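Local coordinates for methionine-binding lipoprotein MetQ (Bacillus subtilis subsp. subtilis, PDB 4GOT), which probably binds methionine as the solute-binding lipoprotein of the MetNPQ ABC transporter and passes it to the membrane permease for import, at residues K5-V10 with G32-V37; V9-K14 with K53-N58. All coordinates share one frame; numbering follows the deposited sequence.

Both interactions are built on strand 7-12, one on each of its edges. Interaction 1 joins it to the outermost strand 34-38, and interaction 2 joins it to strand 57-62, further into the same mixed sheet. Val9 and Val10 belong to both. Interaction 1 lies at the surface. It has a regular parallel ladder, but its outer parts carry long charged side chains, a tyrosine ring and a sulfate. Interaction 2 is mostly buried, closer to the centre of the chain and to the bound selenomethionine. Small apolar side chains fill it, and an aspartate replaces a backbone carbonyl as acceptor where the second strand begins.

Interaction 1. Residues K5-V10 with G32-V37; sequences KKEIVV and GYTLKV. With SO4 (sulfate ion), chain C.
Lys6 and Tyr33 both turn their CG beside the backbone N, anti to the carbonyl carbon. A further bend at chi2 of Lys6 (-81°) folds its chain back over the tyrosine ring. They meet at the entry to two neighbouring parallel strands, the first and last elements of the beta-alpha-beta unit formed by strand 7-12, helix 14-29 and strand 34-38. Lys6 CD lies 3.6 Å from Tyr33 CE2. Lys6 NZ stands above the ring but off its centre, a cation-pi contact with 4.9 Å between NZ and the ring centroid. Lys6 O sits at the edge of the same ring, near its plane. The Tyr33 side chain also packs on helix 218-227.

The ladder starts where Thr34 N bonds to Lys6 O, and continues with Ile8 N to Thr34 O, Lys36 N to Ile8 O and Val10 N to Lys36 O. The last is nearly straight, with an N-H...O angle of 168° and 2.8 Å between Val10 N and Lys36 O.

Ile8, Val10, Leu35 and Val37 share the face packed against helix 14-29. Leu35 CD1 reaches across to Val10 CG2 at 4.0 Å. Glu7 and Lys36 are on the other face, where Glu7 OE2 touches Lys36 CD at 3.6 Å. Lys36 then bends off, and its NZ stays 6.0 Å from Glu7 OE2, too far for a salt bridge. At the open end, Lys6 NZ makes a weak hydrogen bond to sulfate O3, an ion probably from the crystallisation liquor. A water accepts from Lys6 NZ at 3.0 Å and donates to Gly32 O at 3.1 Å.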
# COMPACT_ATOMS: atom_id res chain seq x y z
N LYS A 5 -11.77 25.07 -11.08
CA LYS A 5 -12.19 23.93 -11.88
C LYS A 5 -10.99 23.26 -12.53
O LYS A 5 -11.08 22.11 -12.86
CB LYS A 5 -13.26 24.34 -12.90
CG LYS A 5 -14.60 24.62 -12.24
CD LYS A 5 -15.68 24.93 -13.26
CE LYS A 5 -16.99 25.24 -12.56
NZ LYS A 5 -18.13 25.40 -13.50
N LYS A 6 -9.86 23.96 -12.67
CA LYS A 6 -8.59 23.41 -13.21
C LYS A 6 -7.55 22.96 -12.16
O LYS A 6 -6.43 22.58 -12.52
CB LYS A 6 -7.89 24.46 -14.10
CG LYS A 6 -8.64 24.82 -15.38
CD LYS A 6 -8.42 23.78 -16.46
CE LYS A 6 -8.98 24.24 -17.79
NZ LYS A 6 -8.10 23.80 -18.90
N GLU A 7 -7.90 22.99 -10.88
CA GLU A 7 -7.00 22.56 -9.79
C GLU A 7 -7.40 21.16 -9.31
O GLU A 7 -8.58 20.86 -9.12
CB GLU A 7 -7.06 23.54 -8.62
CG GLU A 7 -6.19 23.17 -7.42
CD GLU A 7 -6.40 24.12 -6.22
OE1 GLU A 7 -7.58 24.31 -5.78
OE2 GLU A 7 -5.38 24.67 -5.71
N ILE A 8 -6.41 20.30 -9.14
CA ILE A 8 -6.64 18.97 -8.69
C ILE A 8 -6.08 18.91 -7.28
O ILE A 8 -4.86 19.10 -7.09
CB ILE A 8 -5.89 17.93 -9.56
CG1 ILE A 8 -6.05 18.20 -11.07
CG2 ILE A 8 -6.37 16.53 -9.21
CD1 ILE A 8 -5.17 17.29 -11.95
N VAL A 9 -6.95 18.67 -6.30
CA VAL A 9 -6.57 18.49 -4.88
C VAL A 9 -6.53 16.98 -4.59
O VAL A 9 -7.52 16.27 -4.79
CB VAL A 9 -7.52 19.27 -3.90
CG1 VAL A 9 -7.05 19.18 -2.45
CG2 VAL A 9 -7.65 20.71 -4.34
N VAL A 10 -5.37 16.49 -4.15
CA VAL A 10 -5.18 15.06 -3.92
C VAL A 10 -4.63 14.79 -2.50
O VAL A 10 -3.62 15.38 -2.10
CB VAL A 10 -4.18 14.46 -4.94
CG1 VAL A 10 -4.17 12.94 -4.85
CG2 VAL A 10 -4.53 14.93 -6.35
N GLY A 32 -2.40 22.42 -18.40
CA GLY A 32 -3.36 23.41 -17.95
C GLY A 32 -3.92 23.27 -16.53
O GLY A 32 -4.82 24.03 -16.17
N TYR A 33 -3.41 22.31 -15.73
CA TYR A 33 -3.95 22.04 -14.38
C TYR A 33 -2.96 22.30 -13.26
O TYR A 33 -1.76 22.03 -13.42
CB TYR A 33 -4.51 20.60 -14.26
CG TYR A 33 -5.56 20.30 -15.28
CD1 TYR A 33 -5.20 19.85 -16.56
CD2 TYR A 33 -6.91 20.47 -15.00
CE1 TYR A 33 -6.16 19.59 -17.52
CE2 TYR A 33 -7.90 20.22 -15.96
CZ TYR A 33 -7.52 19.77 -17.22
OH TYR A 33 -8.46 19.48 -18.20
N THR A 34 -3.46 22.84 -12.15
CA THR A 34 -2.66 22.97 -10.91
C THR A 34 -2.92 21.77 -9.97
O THR A 34 -3.86 20.98 -10.16
CB THR A 34 -2.91 24.31 -10.15
OG1 THR A 34 -4.32 24.57 -10.06
CG2 THR A 34 -2.19 25.50 -10.87
N LEU A 35 -2.07 21.65 -8.95
CA LEU A 35 -2.05 20.52 -8.03
C LEU A 35 -1.89 21.00 -6.60
O LEU A 35 -1.05 21.84 -6.32
CB LEU A 35 -0.89 19.59 -8.39
CG LEU A 35 -0.84 18.20 -7.77
CD1 LEU A 35 -1.93 17.25 -8.27
CD2 LEU A 35 0.55 17.64 -8.05
N LYS A 36 -2.70 20.46 -5.70
CA LYS A 36 -2.57 20.68 -4.26
C LYS A 36 -2.52 19.29 -3.65
O LYS A 36 -3.36 18.45 -3.96
CB LYS A 36 -3.77 21.51 -3.77
CG LYS A 36 -3.56 22.25 -2.46
CD LYS A 36 -4.35 23.56 -2.43
CE LYS A 36 -5.20 23.70 -1.17
NZ LYS A 36 -4.41 23.72 0.09
N VAL A 37 -1.48 19.03 -2.86
CA VAL A 37 -1.31 17.72 -2.18
C VAL A 37 -1.46 17.85 -0.65
O VAL A 37 -0.81 18.69 -0.02
CB VAL A 37 0.04 17.06 -2.51
CG1 VAL A 37 0.07 15.63 -1.98
CG2 VAL A 37 0.28 17.10 -4.03
S SO4 C . -11.62 24.62 -20.73
O1 SO4 C . -12.33 25.71 -21.45
O2 SO4 C . -11.48 23.44 -21.63
O3 SO4 C . -10.28 25.09 -20.30
O4 SO4 C . -12.40 24.25 -19.53
O HOH W 1 -6.16 25.94 -18.25

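Interaction 2. Residues V9-K14 with K53-N58; sequences VVAATK and KEVDAN
The flat carboxylate of Asp56 meets Val9 through OD2, whose anti lone pair takes the Val9 N-H. This bond is nearly straight, at 170°, with 2.8 Å between Val9 N and Asp56 OD2. Val9 CB and CG2 lie to one side of the carboxylate plane, beyond OD2, with CB 3.6 Å from Asp56 OD2; Glu7 O lies on the other side. The other oxygen, OD1, forms a salt bridge with Lys219. The carbonyl of Val9 is gripped twice. Ala57 N approaches in the carbonyl plane, but its bond to Val9 O is long at 3.3 Å. Asp56 N is tilted out of that plane and lies closer, 2.7 Å from Val9 O. With an alanine at Asp56, Val9 N would probably lose its acceptor and Lys219 its carboxylate mate.

Beyond this start the parallel pairing is regular, and Ala11 N bonds to Ala57 O at 3.0 Å. Val55 puts CG1 beside its own backbone N (chi1 -55°), between the two strand residues it touches. That methyl lies 3.9 Å from Val9 CG1 and 4.1 Å from Ala11 CB.

The strand order 34-38, 7-12, 57-62, 206-211, 78-86 is that of a type 2 periplasmic-binding-protein domain. Strand 57-62 runs on to Phe60 and His62 of the ligand pocket. Val10 packs on helix 14-29, while Ala57 meets Ile208 and Val210 of strand 206-211. On the other face, Ala11 and Asn58 rest on helix 44-51, where Asn58 ND2 bonds to Asn47.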
# COMPACT_ATOMS: atom_id res chain seq x y z
N VAL A 9 -6.95 18.67 -6.30
CA VAL A 9 -6.57 18.49 -4.88
C VAL A 9 -6.53 16.98 -4.59
O VAL A 9 -7.52 16.27 -4.79
CB VAL A 9 -7.52 19.27 -3.90
CG1 VAL A 9 -7.05 19.18 -2.45
CG2 VAL A 9 -7.65 20.71 -4.34
N VAL A 10 -5.37 16.49 -4.15
CA VAL A 10 -5.18 15.06 -3.92
C VAL A 10 -4.63 14.79 -2.50
O VAL A 10 -3.62 15.38 -2.10
CB VAL A 10 -4.18 14.46 -4.94
CG1 VAL A 10 -4.17 12.94 -4.85
CG2 VAL A 10 -4.53 14.93 -6.35
N ALA A 11 -5.27 13.87 -1.76
CA ALA A 11 -4.73 13.38 -0.46
C ALA A 11 -3.87 12.16 -0.78
O ALA A 11 -4.35 11.26 -1.51
CB ALA A 11 -5.82 13.06 0.56
N ALA A 12 -2.61 12.19 -0.32
CA ALA A 12 -1.59 11.15 -0.60
C ALA A 12 -0.71 10.90 0.63
O ALA A 12 -0.38 11.84 1.40
CB ALA A 12 -0.72 11.52 -1.79
N THR A 13 -0.29 9.65 0.80
CA THR A 13 0.68 9.32 1.84
C THR A 13 2.02 9.98 1.43
O THR A 13 2.26 10.24 0.22
CB THR A 13 0.77 7.77 2.05
OG1 THR A 13 0.76 7.08 0.79
CG2 THR A 13 -0.42 7.22 2.93
N LYS A 14 2.86 10.28 2.42
CA LYS A 14 4.05 11.11 2.25
C LYS A 14 5.02 10.65 1.21
O LYS A 14 5.53 11.47 0.43
CB LYS A 14 4.83 11.26 3.55
CG LYS A 14 5.87 12.38 3.48
CD LYS A 14 6.20 12.84 4.88
CE LYS A 14 7.44 13.74 4.97
NZ LYS A 14 8.14 13.42 6.26
N LYS A 53 -15.59 15.35 0.26
CA LYS A 53 -15.34 16.39 -0.77
C LYS A 53 -14.26 17.42 -0.38
O LYS A 53 -14.27 18.53 -0.90
CB LYS A 53 -16.64 17.08 -1.22
CG LYS A 53 -17.75 16.09 -1.55
CD LYS A 53 -18.97 16.75 -2.15
CE LYS A 53 -19.87 15.68 -2.75
NZ LYS A 53 -21.14 16.28 -3.26
N GLU A 54 -13.34 17.04 0.51
CA GLU A 54 -12.20 17.91 0.85
C GLU A 54 -11.10 17.77 -0.19
O GLU A 54 -10.24 18.62 -0.29
CB GLU A 54 -11.59 17.53 2.20
CG GLU A 54 -12.51 17.67 3.38
CD GLU A 54 -12.00 16.90 4.59
OE1 GLU A 54 -10.79 16.58 4.67
OE2 GLU A 54 -12.83 16.62 5.48
N VAL A 55 -11.11 16.68 -0.94
CA VAL A 55 -10.14 16.49 -2.03
C VAL A 55 -10.88 15.94 -3.25
O VAL A 55 -12.03 15.50 -3.14
CB VAL A 55 -8.94 15.61 -1.57
CG1 VAL A 55 -8.30 16.22 -0.32
CG2 VAL A 55 -9.38 14.18 -1.30
N ASP A 56 -10.22 15.99 -4.40
CA ASP A 56 -10.77 15.45 -5.66
C ASP A 56 -10.41 13.96 -5.86
O ASP A 56 -11.09 13.21 -6.56
CB ASP A 56 -10.18 16.22 -6.87
CG ASP A 56 -10.61 17.69 -6.94
OD1 ASP A 56 -11.77 17.93 -7.32
OD2 ASP A 56 -9.77 18.61 -6.69
N ALA A 57 -9.31 13.55 -5.24
CA ALA A 57 -8.74 12.23 -5.45
C ALA A 57 -7.85 11.92 -4.26
O ALA A 57 -7.45 12.83 -3.49
CB ALA A 57 -7.94 12.20 -6.76
N ASN A 58 -7.63 10.64 -4.02
CA ASN A 58 -6.60 10.19 -3.10
C ASN A 58 -5.68 9.19 -3.84
O ASN A 58 -6.08 8.61 -4.83
CB ASN A 58 -7.18 9.67 -1.75
CG ASN A 58 -8.04 8.44 -1.88
OD1 ASN A 58 -7.70 7.49 -2.60
ND2 ASN A 58 -9.11 8.39 -1.08